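Local coordinates for calcium uptake protein 3, mitochondrial (Homo sapiens, PDB 6AGI), which senses matrix calcium through its EF-hands and, as a disulfide-linked heterodimer with MICU1, regulates the mitochondrial calcium uniporter, at residues 352-357 with 362-367; 323-328 with 343-348; 300-303 with 308-311. All coordinates share one frame; numbering follows the deposited sequence.

Interaction 1 of 3, residues 352-357 with 362-367; sequences FDVDKD and YKEFIG. With CA (calcium ion), chain G.
F352 and F365 form the tightly packed, buried end of this contact. The edge of the F365 ring points at the face of F352 in a T-shaped pair, with F365 CD1 over the ring centre, centroids 5.0 Å apart and planes inclined at 59°. Behind it, F365 rests on F299 and L303 of helix 293-304, while CD1 of F352 lies 3.7 Å from the E364 carbonyl O. Towards the exposed V354 and D355, apolar packing gives way to charge held by metal. E364 sends its carboxylate there by a bend at chi2 (-148°), and its OE2 reaches the calcium ion at 2.6 Å. From the other segment D357 OD1 binds the ion at 2.2 Å. D353 and D355 are both ligands too, but the placing of their OD1 atoms is uncertain because these two stand too close in the model. The D353 carboxylate is steadied through OD2 by the backbone N of D358, and the carbonyl O of Q359 completes the site. The cluster of acidic groups would probably repel strongly without the cation. Calcium thus joins the two sides of an EF-hand loop, here that of EF-hand 3, with E364 as its closing glutamate.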
loop_
_atom_site.group_PDB
_atom_site.type_symbol
_atom_site.label_atom_id
_atom_site.label_comp_id
_atom_site.label_asym_id
_atom_site.label_seq_id
_atom_site.Cartn_x
_atom_site.Cartn_y
_atom_site.Cartn_z
ATOM N N PHE B 352 -18.005 -8.470 -9.891
ATOM C CA PHE B 352 -18.051 -7.852 -8.562
ATOM C C PHE B 352 -19.242 -6.933 -8.291
ATOM O O PHE B 352 -19.485 -6.605 -7.123
ATOM C CB PHE B 352 -16.784 -7.030 -8.289
ATOM C CG PHE B 352 -15.522 -7.825 -8.314
ATOM C CD1 PHE B 352 -15.058 -8.440 -7.165
ATOM C CD2 PHE B 352 -14.797 -7.960 -9.482
ATOM C CE1 PHE B 352 -13.879 -9.174 -7.173
ATOM C CE2 PHE B 352 -13.619 -8.689 -9.504
ATOM C CZ PHE B 352 -13.156 -9.296 -8.346
ATOM N N ASP B 353 -19.942 -6.456 -9.316
ATOM C CA ASP B 353 -21.011 -5.494 -9.071
ATOM C C ASP B 353 -22.253 -6.308 -8.696
ATOM O O ASP B 353 -22.955 -6.859 -9.545
ATOM C CB ASP B 353 -21.227 -4.618 -10.300
ATOM C CG ASP B 353 -22.595 -3.960 -10.357
ATOM O OD1 ASP B 353 -23.148 -3.578 -9.306
ATOM O OD2 ASP B 353 -23.117 -3.841 -11.485
ATOM N N VAL B 354 -22.343 -6.532 -7.385
ATOM C CA VAL B 354 -23.425 -7.250 -6.722
ATOM C C VAL B 354 -24.718 -6.454 -6.668
ATOM O O VAL B 354 -25.807 -6.984 -6.894
ATOM C CB VAL B 354 -23.032 -7.660 -5.290
ATOM C CG1 VAL B 354 -21.854 -8.621 -5.317
ATOM C CG2 VAL B 354 -22.705 -6.429 -4.457
ATOM N N ASP B 355 -24.578 -5.167 -6.358
ATOM C CA ASP B 355 -25.712 -4.291 -6.246
ATOM C C ASP B 355 -26.406 -4.339 -7.623
ATOM O O ASP B 355 -27.622 -4.165 -7.712
ATOM C CB ASP B 355 -25.268 -2.867 -5.919
ATOM C CG ASP B 355 -24.355 -2.283 -6.980
ATOM O OD1 ASP B 355 -24.064 -2.988 -7.969
ATOM O OD2 ASP B 355 -23.931 -1.119 -6.825
ATOM N N LYS B 356 -25.627 -4.551 -8.693
ATOM C CA LYS B 356 -26.164 -4.541 -10.067
ATOM C C LYS B 356 -26.595 -3.138 -10.527
ATOM O O LYS B 356 -27.661 -2.965 -11.118
ATOM C CB LYS B 356 -27.352 -5.527 -10.178
ATOM C CG LYS B 356 -27.175 -6.861 -9.432
ATOM C CD LYS B 356 -26.560 -7.965 -10.281
ATOM C CE LYS B 356 -26.542 -9.312 -9.539
ATOM N NZ LYS B 356 -26.878 -10.490 -10.396
ATOM N N ASP B 357 -25.724 -2.137 -10.302
ATOM C CA ASP B 357 -25.919 -0.780 -10.810
ATOM C C ASP B 357 -25.062 -0.485 -12.029
ATOM O O ASP B 357 -25.089 0.642 -12.531
ATOM C CB ASP B 357 -25.552 0.254 -9.761
ATOM C CG ASP B 357 -24.119 0.111 -9.316
ATOM O OD1 ASP B 357 -23.431 -0.785 -9.871
ATOM O OD2 ASP B 357 -23.647 0.921 -8.484
ATOM N N TYR B 362 -16.751 1.092 -2.838
ATOM C CA TYR B 362 -15.443 0.831 -2.246
ATOM C C TYR B 362 -15.311 -0.624 -1.816
ATOM O O TYR B 362 -14.294 -1.269 -2.093
ATOM C CB TYR B 362 -15.176 1.738 -1.045
ATOM C CG TYR B 362 -13.882 1.344 -0.349
ATOM C CD1 TYR B 362 -12.664 1.836 -0.811
ATOM C CD2 TYR B 362 -13.863 0.442 0.722
ATOM C CE1 TYR B 362 -11.456 1.477 -0.216
ATOM C CE2 TYR B 362 -12.650 0.071 1.325
ATOM C CZ TYR B 362 -11.451 0.599 0.847
ATOM O OH TYR B 362 -10.232 0.277 1.408
ATOM N N LYS B 363 -16.325 -1.172 -1.146
ATOM C CA LYS B 363 -16.177 -2.514 -0.603
ATOM C C LYS B 363 -16.708 -3.580 -1.554
ATOM O O LYS B 363 -16.537 -4.772 -1.296
ATOM C CB LYS B 363 -16.830 -2.595 0.792
ATOM C CG LYS B 363 -16.877 -3.992 1.467
ATOM C CD LYS B 363 -18.141 -4.795 1.076
ATOM C CE LYS B 363 -17.957 -6.307 1.344
ATOM N NZ LYS B 363 -18.863 -7.146 0.501
ATOM N N GLU B 364 -17.170 -3.187 -2.736
ATOM C CA GLU B 364 -17.444 -4.200 -3.751
ATOM C C GLU B 364 -16.141 -4.677 -4.392
ATOM O O GLU B 364 -15.999 -5.861 -4.723
ATOM C CB GLU B 364 -18.415 -3.657 -4.799
ATOM C CG GLU B 364 -19.749 -3.203 -4.260
ATOM C CD GLU B 364 -20.881 -3.412 -5.247
ATOM O OE1 GLU B 364 -21.755 -4.273 -5.018
ATOM O OE2 GLU B 364 -20.906 -2.667 -6.246
ATOM N N PHE B 365 -15.183 -3.772 -4.590
ATOM C CA PHE B 365 -13.892 -4.191 -5.126
ATOM C C PHE B 365 -12.743 -3.994 -4.133
ATOM O O PHE B 365 -12.218 -4.977 -3.589
ATOM C CB PHE B 365 -13.555 -3.472 -6.446
ATOM C CG PHE B 365 -12.359 -4.060 -7.123
ATOM C CD1 PHE B 365 -12.172 -5.440 -7.070
ATOM C CD2 PHE B 365 -11.377 -3.282 -7.704
ATOM C CE1 PHE B 365 -11.083 -6.043 -7.647
ATOM C CE2 PHE B 365 -10.258 -3.882 -8.289
ATOM C CZ PHE B 365 -10.117 -5.274 -8.251
ATOM N N ILE B 366 -12.332 -2.743 -3.882
ATOM C CA ILE B 366 -11.074 -2.497 -3.171
ATOM C C ILE B 366 -11.093 -3.085 -1.763
ATOM O O ILE B 366 -10.133 -3.749 -1.338
ATOM C CB ILE B 366 -10.754 -0.993 -3.135
ATOM C CG1 ILE B 366 -10.533 -0.451 -4.551
ATOM C CG2 ILE B 366 -9.580 -0.699 -2.219
ATOM C CD1 ILE B 366 -9.974 0.988 -4.588
ATOM N N GLY B 367 -12.183 -2.853 -1.022
ATOM C CA GLY B 367 -12.290 -3.408 0.319
ATOM C C GLY B 367 -12.195 -4.919 0.330
ATOM O O GLY B 367 -11.617 -5.515 1.242
HETATM CA CA CA G . -22.497 -1.633 -8.034
#

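Interaction 2 of 3, residues 323-328 with 343-348; sequences IGQDEF and HLVNTV
The carbonyl O of H343 takes two donors from T347, the backbone N and OG1, each at 2.8 Å. They arrive from opposite faces of the carbonyl plane, the hydroxyl 39° out of it, so the T347 side chain is fixed against its own helix, on the side turned away from the contact. V345 and N346, in the same helical turn, meet the facing segment. CG1 of V345 reaches the CB of Q325 at 3.5 Å, and it also lies 4.0 Å from CD1 of F328, bridging the gap between these two side chains one turn apart. This methyl stands anti to the backbone N (chi1 171°), while CG2 is the branch that approaches the F328 ring a little less closely. Helix 325-336 and helix 342-352 lie within the EF-hand domain pair; the second is the entering helix of EF-hand 3, and the short strand 323-324 before the first is hydrogen-bonded, through I323, to L360 within the calcium loop, on strand 359-360. Q325 extends beyond CG and crosses N346 obliquely, its CD 4.0 Å from the N346 CA, with the two amide planes 56° apart. No hydrogen bond joins the segments. F328 continues inward, its ring meeting F349 and F309 edge to face, whereas Q325 and N346 remain partly exposed at the outer margin.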
loop_
_atom_site.group_PDB
_atom_site.type_symbol
_atom_site.label_atom_id
_atom_site.label_comp_id
_atom_site.label_asym_id
_atom_site.label_seq_id
_atom_site.Cartn_x
_atom_site.Cartn_y
_atom_site.Cartn_z
ATOM N N ILE B 323 -17.864 4.125 -8.786
ATOM C CA ILE B 323 -17.260 4.451 -10.066
ATOM C C ILE B 323 -17.999 3.708 -11.181
ATOM O O ILE B 323 -18.551 2.621 -10.975
ATOM C CB ILE B 323 -15.759 4.089 -9.991
ATOM C CG1 ILE B 323 -15.019 4.481 -11.258
ATOM C CG2 ILE B 323 -15.597 2.627 -9.715
ATOM C CD1 ILE B 323 -14.662 5.932 -11.328
ATOM N N GLY B 324 -18.035 4.312 -12.385
ATOM C CA GLY B 324 -18.498 3.603 -13.567
ATOM C C GLY B 324 -17.358 2.931 -14.337
ATOM O O GLY B 324 -16.180 3.115 -14.040
ATOM N N GLN B 325 -17.717 2.163 -15.374
ATOM C CA GLN B 325 -16.652 1.398 -16.014
ATOM C C GLN B 325 -15.707 2.290 -16.799
ATOM O O GLN B 325 -14.509 1.992 -16.876
ATOM C CB GLN B 325 -17.172 0.300 -16.956
ATOM C CG GLN B 325 -18.223 -0.611 -16.373
ATOM C CD GLN B 325 -18.707 -1.713 -17.322
ATOM O OE1 GLN B 325 -19.686 -2.391 -17.015
ATOM N NE2 GLN B 325 -17.961 -1.972 -18.403
ATOM N N ASP B 326 -16.181 3.424 -17.314
ATOM C CA ASP B 326 -15.292 4.276 -18.095
ATOM C C ASP B 326 -14.194 4.881 -17.226
ATOM O O ASP B 326 -12.997 4.724 -17.507
ATOM C CB ASP B 326 -16.089 5.369 -18.792
ATOM C CG ASP B 326 -16.870 4.857 -19.977
ATOM O OD1 ASP B 326 -17.906 4.179 -19.795
ATOM O OD2 ASP B 326 -16.447 5.161 -21.104
ATOM N N GLU B 327 -14.576 5.587 -16.164
ATOM C CA GLU B 327 -13.555 6.155 -15.304
ATOM C C GLU B 327 -12.958 5.114 -14.367
ATOM O O GLU B 327 -11.923 5.385 -13.748
ATOM C CB GLU B 327 -14.117 7.364 -14.535
ATOM C CG GLU B 327 -13.015 8.239 -13.869
ATOM C CD GLU B 327 -12.601 9.486 -14.687
ATOM O OE1 GLU B 327 -13.305 9.859 -15.660
ATOM O OE2 GLU B 327 -11.542 10.076 -14.366
ATOM N N PHE B 328 -13.538 3.911 -14.277
ATOM C CA PHE B 328 -12.786 2.818 -13.661
ATOM C C PHE B 328 -11.581 2.474 -14.522
ATOM O O PHE B 328 -10.449 2.386 -14.025
ATOM C CB PHE B 328 -13.667 1.587 -13.447
ATOM C CG PHE B 328 -12.923 0.393 -12.888
ATOM C CD1 PHE B 328 -12.200 -0.456 -13.716
ATOM C CD2 PHE B 328 -12.933 0.127 -11.534
ATOM C CE1 PHE B 328 -11.520 -1.542 -13.204
ATOM C CE2 PHE B 328 -12.255 -0.954 -11.023
ATOM C CZ PHE B 328 -11.553 -1.788 -11.859
ATOM N N HIS B 343 -13.446 -5.158 -22.532
ATOM C CA HIS B 343 -13.937 -6.469 -22.158
ATOM C C HIS B 343 -13.511 -6.826 -20.736
ATOM O O HIS B 343 -14.328 -7.291 -19.932
ATOM C CB HIS B 343 -13.458 -7.533 -23.136
ATOM C CG HIS B 343 -13.971 -8.888 -22.786
ATOM N ND1 HIS B 343 -13.147 -9.925 -22.407
ATOM C CD2 HIS B 343 -15.239 -9.355 -22.696
ATOM C CE1 HIS B 343 -13.886 -10.984 -22.128
ATOM N NE2 HIS B 343 -15.156 -10.665 -22.296
ATOM N N LEU B 344 -12.236 -6.604 -20.403
ATOM C CA LEU B 344 -11.764 -6.911 -19.054
ATOM C C LEU B 344 -12.520 -6.096 -18.018
ATOM O O LEU B 344 -13.001 -6.637 -17.017
ATOM C CB LEU B 344 -10.261 -6.646 -18.935
ATOM C CG LEU B 344 -9.602 -6.914 -17.571
ATOM C CD1 LEU B 344 -9.727 -8.381 -17.205
ATOM C CD2 LEU B 344 -8.142 -6.508 -17.565
ATOM N N VAL B 345 -12.671 -4.798 -18.264
ATOM C CA VAL B 345 -13.381 -3.949 -17.318
ATOM C C VAL B 345 -14.808 -4.430 -17.159
ATOM O O VAL B 345 -15.310 -4.590 -16.038
ATOM C CB VAL B 345 -13.321 -2.477 -17.761
ATOM C CG1 VAL B 345 -14.237 -1.649 -16.905
ATOM C CG2 VAL B 345 -11.903 -1.945 -17.614
ATOM N N ASN B 346 -15.474 -4.693 -18.278
ATOM C CA ASN B 346 -16.859 -5.145 -18.228
ATOM C C ASN B 346 -16.971 -6.456 -17.466
ATOM O O ASN B 346 -17.917 -6.668 -16.689
ATOM C CB ASN B 346 -17.389 -5.270 -19.657
ATOM C CG ASN B 346 -18.866 -5.581 -19.721
ATOM O OD1 ASN B 346 -19.490 -5.999 -18.744
ATOM N ND2 ASN B 346 -19.455 -5.298 -20.873
ATOM N N THR B 347 -15.985 -7.330 -17.639
ATOM C CA THR B 347 -16.014 -8.607 -16.953
ATOM C C THR B 347 -15.838 -8.419 -15.453
ATOM O O THR B 347 -16.584 -9.002 -14.658
ATOM C CB THR B 347 -14.956 -9.528 -17.540
ATOM O OG1 THR B 347 -15.227 -9.717 -18.938
ATOM C CG2 THR B 347 -15.014 -10.874 -16.837
ATOM N N VAL B 348 -14.858 -7.603 -15.045
ATOM C CA VAL B 348 -14.682 -7.300 -13.624
ATOM C C VAL B 348 -15.972 -6.749 -13.034
ATOM O O VAL B 348 -16.380 -7.136 -11.933
ATOM C CB VAL B 348 -13.509 -6.321 -13.406
ATOM C CG1 VAL B 348 -13.475 -5.875 -11.975
ATOM C CG2 VAL B 348 -12.191 -6.962 -13.757
#

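Interaction 3 of 3, residues 300-303 with 308-311; sequences FQFL and DFAI
F302 and F309 have the nearest CA atoms of two successive helices, 8.2 Å apart, one on helix 293-304 and the other on helix 306-312. At that backbone spacing the contact is left to these two side chains. The CB of F309 is directed at the other helix; that of F302 is not, and its ring end is what comes near. Both rings are anti to their backbone N (chi1 161° for F302, -167° for F309), a placement that swings each of them into the space between the two helices. They meet in a T-shaped stack with planes at 90° and centroids 4.9 Å apart. The CE1-CZ edge of F302 stands over one face of F309: CE1 lies 3.4 Å from CG, offset toward the rim, and CZ is 3.8 Å from CD2. The same CE1 comes within 3.7 Å of the F309 CB, so the edge spans the root of the side chain as well as the ring. Helix 325-336 packs against both rings, V332 touching each, A331 touching F309 and T336 touching F302; F340 meets F302 edge to face. On the outer side of helix 306-312, D308 and I311 pack against I109 and P103 of the second subunit. The stack belongs to the buried aromatic core that joins the end of the degenerate EF-hand 2 to the EF-hand pair that follows.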
loop_
_atom_site.group_PDB
_atom_site.type_symbol
_atom_site.label_atom_id
_atom_site.label_comp_id
_atom_site.label_asym_id
_atom_site.label_seq_id
_atom_site.Cartn_x
_atom_site.Cartn_y
_atom_site.Cartn_z
ATOM N N PHE B 300 -3.559 -8.989 -13.107
ATOM C CA PHE B 300 -2.776 -9.242 -11.900
ATOM C C PHE B 300 -1.646 -8.222 -11.664
ATOM O O PHE B 300 -1.328 -7.903 -10.503
ATOM C CB PHE B 300 -2.323 -10.698 -11.904
ATOM C CG PHE B 300 -3.487 -11.653 -11.753
ATOM C CD1 PHE B 300 -4.007 -11.930 -10.496
ATOM C CD2 PHE B 300 -4.141 -12.170 -12.861
ATOM C CE1 PHE B 300 -5.103 -12.748 -10.332
ATOM C CE2 PHE B 300 -5.240 -13.005 -12.707
ATOM C CZ PHE B 300 -5.718 -13.290 -11.434
ATOM N N GLN B 301 -1.083 -7.624 -12.708
ATOM C CA GLN B 301 -0.190 -6.496 -12.460
ATOM C C GLN B 301 -0.929 -5.395 -11.715
ATOM O O GLN B 301 -0.411 -4.816 -10.735
ATOM C CB GLN B 301 0.403 -5.990 -13.774
ATOM C CG GLN B 301 1.698 -6.710 -14.147
ATOM C CD GLN B 301 2.039 -6.609 -15.620
ATOM O OE1 GLN B 301 1.425 -5.846 -16.372
ATOM N NE2 GLN B 301 3.003 -7.415 -16.049
ATOM N N PHE B 302 -2.165 -5.126 -12.144
ATOM C CA PHE B 302 -3.001 -4.139 -11.463
ATOM C C PHE B 302 -3.260 -4.524 -10.002
ATOM O O PHE B 302 -3.207 -3.665 -9.101
ATOM C CB PHE B 302 -4.313 -3.997 -12.227
ATOM C CG PHE B 302 -5.408 -3.394 -11.429
ATOM C CD1 PHE B 302 -5.321 -2.078 -10.996
ATOM C CD2 PHE B 302 -6.499 -4.147 -11.054
ATOM C CE1 PHE B 302 -6.328 -1.523 -10.231
ATOM C CE2 PHE B 302 -7.501 -3.596 -10.281
ATOM C CZ PHE B 302 -7.422 -2.285 -9.868
ATOM N N LEU B 303 -3.485 -5.821 -9.728
ATOM C CA LEU B 303 -3.677 -6.210 -8.328
ATOM C C LEU B 303 -2.427 -5.973 -7.518
ATOM O O LEU B 303 -2.521 -5.694 -6.315
ATOM C CB LEU B 303 -4.083 -7.672 -8.158
ATOM C CG LEU B 303 -5.508 -7.994 -8.543
ATOM C CD1 LEU B 303 -5.884 -9.432 -8.183
ATOM C CD2 LEU B 303 -6.428 -6.951 -7.930
ATOM N N ASP B 308 -1.792 2.162 -5.199
ATOM C CA ASP B 308 -1.842 3.328 -6.075
ATOM C C ASP B 308 -3.259 3.521 -6.592
ATOM O O ASP B 308 -3.768 4.654 -6.632
ATOM C CB ASP B 308 -0.876 3.182 -7.256
ATOM C CG ASP B 308 0.595 3.385 -6.862
ATOM O OD1 ASP B 308 0.919 3.171 -5.663
ATOM O OD2 ASP B 308 1.423 3.809 -7.704
ATOM N N PHE B 309 -3.956 2.416 -6.894
ATOM C CA PHE B 309 -5.353 2.562 -7.318
ATOM C C PHE B 309 -6.217 3.183 -6.217
ATOM O O PHE B 309 -7.066 4.053 -6.490
ATOM C CB PHE B 309 -5.925 1.211 -7.733
ATOM C CG PHE B 309 -7.240 1.297 -8.478
ATOM C CD1 PHE B 309 -7.316 1.877 -9.739
ATOM C CD2 PHE B 309 -8.400 0.768 -7.917
ATOM C CE1 PHE B 309 -8.528 1.941 -10.421
ATOM C CE2 PHE B 309 -9.615 0.817 -8.602
ATOM C CZ PHE B 309 -9.678 1.407 -9.858
ATOM N N ALA B 310 -6.025 2.753 -4.965
ATOM C CA ALA B 310 -6.840 3.313 -3.891
ATOM C C ALA B 310 -6.601 4.808 -3.761
ATOM O O ALA B 310 -7.562 5.587 -3.659
ATOM C CB ALA B 310 -6.545 2.607 -2.568
ATOM N N ILE B 311 -5.327 5.234 -3.821
ATOM C CA ILE B 311 -5.026 6.669 -3.842
ATOM C C ILE B 311 -5.811 7.373 -4.948
ATOM O O ILE B 311 -6.444 8.405 -4.726
ATOM C CB ILE B 311 -3.514 6.907 -4.008
ATOM C CG1 ILE B 311 -2.775 6.692 -2.688
ATOM C CG2 ILE B 311 -3.238 8.284 -4.613
ATOM C CD1 ILE B 311 -1.280 6.625 -2.871
#

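Along the chain interaction 3 comes first, then interaction 2, then interaction 1. The centres of interactions 1 and 2 are 12 Å apart, those of interactions 2 and 3 are 14 Å apart, and those of interactions 1 and 3 are 16 Å apart. Helix 342-352 is shared by interactions 2 and 1, and strand 323-324 of interaction 2 pairs antiparallel with strand 359-360, which lies between the two segments of interaction 1. Phenylalanines connect all three: F365 packs on F328 and F302, and F328 reaches F309. The calcium loop borders this aromatic packing through F352 and F365, and the packing extends to helix 293-304 of the degenerate EF-hand 2.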